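Local atomic coordinates of chymotrypsin (Cellulomonas bogoriensis, PDB entry 2EA3), a protein that probably cleaves peptide bonds as a chymotrypsin-like serine endopeptidase, this chain being the protease part of a longer protein. Residues A[49-52]-A[56-59]. Sequence-based numbering, arbitrary orientation.
Sequences GSSF and DYAF
The beta hairpin of strands 45-51 and 57-62, in the first of the two barrels of this chymotrypsin-like protease, closes here at its turn end, where S51 pairs with Y57 and D56 follows the turn. The strands run antiparallel, their axes 4.7 Å apart. S51 N donates a nearly straight bond to Y57 O (2.8 Å, 174°), and Y57 N returns one to S51 O at 3.0 Å. Two residues on, F59 N bonds to G49 O at 2.9 Å, and between them S50 and A58 form a non-hydrogen-bonded pair in which the A58 methyl faces the S50 side chain; S50 OG itself bonds to G34 O. On the sheet face shared by S51 and Y57, the tyrosine CG sits between its own backbone N and carbonyl carbon (chi1 61°), which swings the ring across toward the neighbouring strand, bringing CE2 and CZ to S51 CB. S51 CB rests over one ring face, 3.9 Å from the Y57 ring centroid, in a CH-pi contact, while S51 OG bonds to N55 in the turn and the tyrosine also packs on helix 169-176. Beyond the paired residues, F52 and D56 extend side by side in the same direction, the phenyl and carboxylate planes 45° apart, with F52 CD1 3.5 Å from D56 OD2. The buried carboxylate is held at both oxygens: OD1 bonds to S152 OG and OD2 to the backbone N of H32. With an alanine here in place of D56, S152 OG and the backbone N of H32 would probably lose their acceptor and a gap would open beside the F52 ring. With H32 and S137, D56 has the geometry of a Ser-His-Asp charge relay, consistent with the catalytic triad of the peptidase S1 family.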
ATOM      1  N   GLY A  49       2.623  -4.121 -14.009  1.00 14.78           N
ATOM      2  CA  GLY A  49       1.220  -3.769 -14.146  1.00 14.20           C
ATOM      3  C   GLY A  49       1.010  -2.581 -13.240  1.00 14.39           C
ATOM      4  O   GLY A  49       1.449  -2.596 -12.062  1.00 13.83           O
ATOM      5  N   SER A  50       0.400  -1.534 -13.791  1.00 13.38           N
ATOM      6  CA  SER A  50       0.157  -0.297 -13.039  1.00 13.65           C
ATOM      7  C   SER A  50      -1.065   0.390 -13.601  1.00 13.66           C
ATOM      8  O   SER A  50      -1.179   0.570 -14.828  1.00 14.07           O
ATOM      9  CB  SER A  50       1.359   0.656 -13.121  1.00 13.66           C
ATOM     10  OG  SER A  50       1.146   1.821 -12.334  1.00 16.37           O
ATOM     11  N   SER A  51      -1.976   0.768 -12.709  1.00 12.04           N
ATOM     12  CA  SER A  51      -3.192   1.458 -13.096  1.00 12.60           C
ATOM     13  C   SER A  51      -3.348   2.725 -12.264  1.00 12.78           C
ATOM     14  O   SER A  51      -3.549   2.651 -11.050  1.00 12.16           O
ATOM     15  CB  SER A  51      -4.409   0.561 -12.910  1.00 12.63           C
ATOM     16  OG  SER A  51      -5.560   1.187 -13.464  1.00 13.26           O
ATOM     17  N   PHE A  52      -3.196   3.872 -12.921  1.00 12.28           N
ATOM     18  CA  PHE A  52      -3.319   5.195 -12.290  1.00 13.08           C
ATOM     19  C   PHE A  52      -3.354   6.217 -13.423  1.00 14.25           C
ATOM     20  O   PHE A  52      -2.561   6.096 -14.377  1.00 14.78           O
ATOM     21  CB  PHE A  52      -2.135   5.502 -11.353  1.00 13.05           C
ATOM     22  CG  PHE A  52      -2.160   6.890 -10.788  1.00 12.55           C
ATOM     23  CD1 PHE A  52      -2.949   7.190  -9.677  1.00 12.05           C
ATOM     24  CD2 PHE A  52      -1.406   7.907 -11.382  1.00 13.76           C
ATOM     25  CE1 PHE A  52      -2.985   8.489  -9.147  1.00 14.91           C
ATOM     26  CE2 PHE A  52      -1.430   9.206 -10.871  1.00 14.59           C
ATOM     27  CZ  PHE A  52      -2.223   9.500  -9.758  1.00 15.16           C
ATOM     28  N   ASP A  56      -5.609   3.167  -8.380  1.00  9.30           N
ATOM     29  CA  ASP A  56      -4.250   3.508  -7.953  1.00  9.51           C
ATOM     30  C   ASP A  56      -3.559   2.247  -7.425  1.00  9.83           C
ATOM     31  O   ASP A  56      -3.369   2.067  -6.224  1.00  9.89           O
ATOM     32  CB  ASP A  56      -4.233   4.676  -6.950  1.00  9.93           C
ATOM     33  CG  ASP A  56      -2.819   5.251  -6.735  1.00 10.60           C
ATOM     34  OD1 ASP A  56      -2.674   6.172  -5.890  1.00 11.25           O
ATOM     35  OD2 ASP A  56      -1.865   4.764  -7.400  1.00 10.04           O
ATOM     36  N   TYR A  57      -3.199   1.365  -8.345  1.00  9.78           N
ATOM     37  CA  TYR A  57      -2.552   0.117  -7.958  1.00  9.60           C
ATOM     38  C   TYR A  57      -1.476  -0.313  -8.915  1.00  8.99           C
ATOM     39  O   TYR A  57      -1.495   0.058 -10.084  1.00  8.53           O
ATOM     40  CB  TYR A  57      -3.543  -1.040  -7.732  1.00 10.48           C
ATOM     41  CG  TYR A  57      -4.406  -1.473  -8.909  1.00 11.25           C
ATOM     42  CD1 TYR A  57      -5.772  -1.203  -8.927  1.00 11.76           C
ATOM     43  CD2 TYR A  57      -3.854  -2.155 -10.007  1.00 12.68           C
ATOM     44  CE1 TYR A  57      -6.587  -1.608 -10.028  1.00 12.40           C
ATOM     45  CE2 TYR A  57      -4.661  -2.580 -11.090  1.00 12.90           C
ATOM     46  CZ  TYR A  57      -6.011  -2.311 -11.090  1.00 13.14           C
ATOM     47  OH  TYR A  57      -6.784  -2.726 -12.170  1.00 14.52           O
ATOM     48  N   ALA A  58      -0.569  -1.132  -8.395  1.00  8.91           N
ATOM     49  CA  ALA A  58       0.514  -1.691  -9.192  1.00 10.01           C
ATOM     50  C   ALA A  58       1.009  -2.966  -8.568  1.00 10.37           C
ATOM     51  O   ALA A  58       0.831  -3.199  -7.377  1.00 10.60           O
ATOM     52  CB  ALA A  58       1.650  -0.683  -9.351  1.00  9.48           C
ATOM     53  N   PHE A  59       1.644  -3.785  -9.392  1.00 10.37           N
ATOM     54  CA  PHE A  59       2.256  -5.018  -8.952  1.00 10.66           C
ATOM     55  C   PHE A  59       3.710  -4.938  -9.370  1.00 11.36           C
ATOM     56  O   PHE A  59       4.005  -4.620 -10.530  1.00 11.70           O
ATOM     57  CB  PHE A  59       1.572  -6.210  -9.649  1.00 10.78           C
ATOM     58  CG  PHE A  59       2.342  -7.504  -9.554  1.00 11.63           C
ATOM     59  CD1 PHE A  59       2.692  -8.049  -8.319  1.00 10.03           C
ATOM     60  CD2 PHE A  59       2.701  -8.185 -10.718  1.00 15.29           C
ATOM     61  CE1 PHE A  59       3.402  -9.249  -8.242  1.00 12.27           C
ATOM     62  CE2 PHE A  59       3.431  -9.393 -10.631  1.00 15.47           C
ATOM     63  CZ  PHE A  59       3.758  -9.918  -9.397  1.00 13.00           C
TER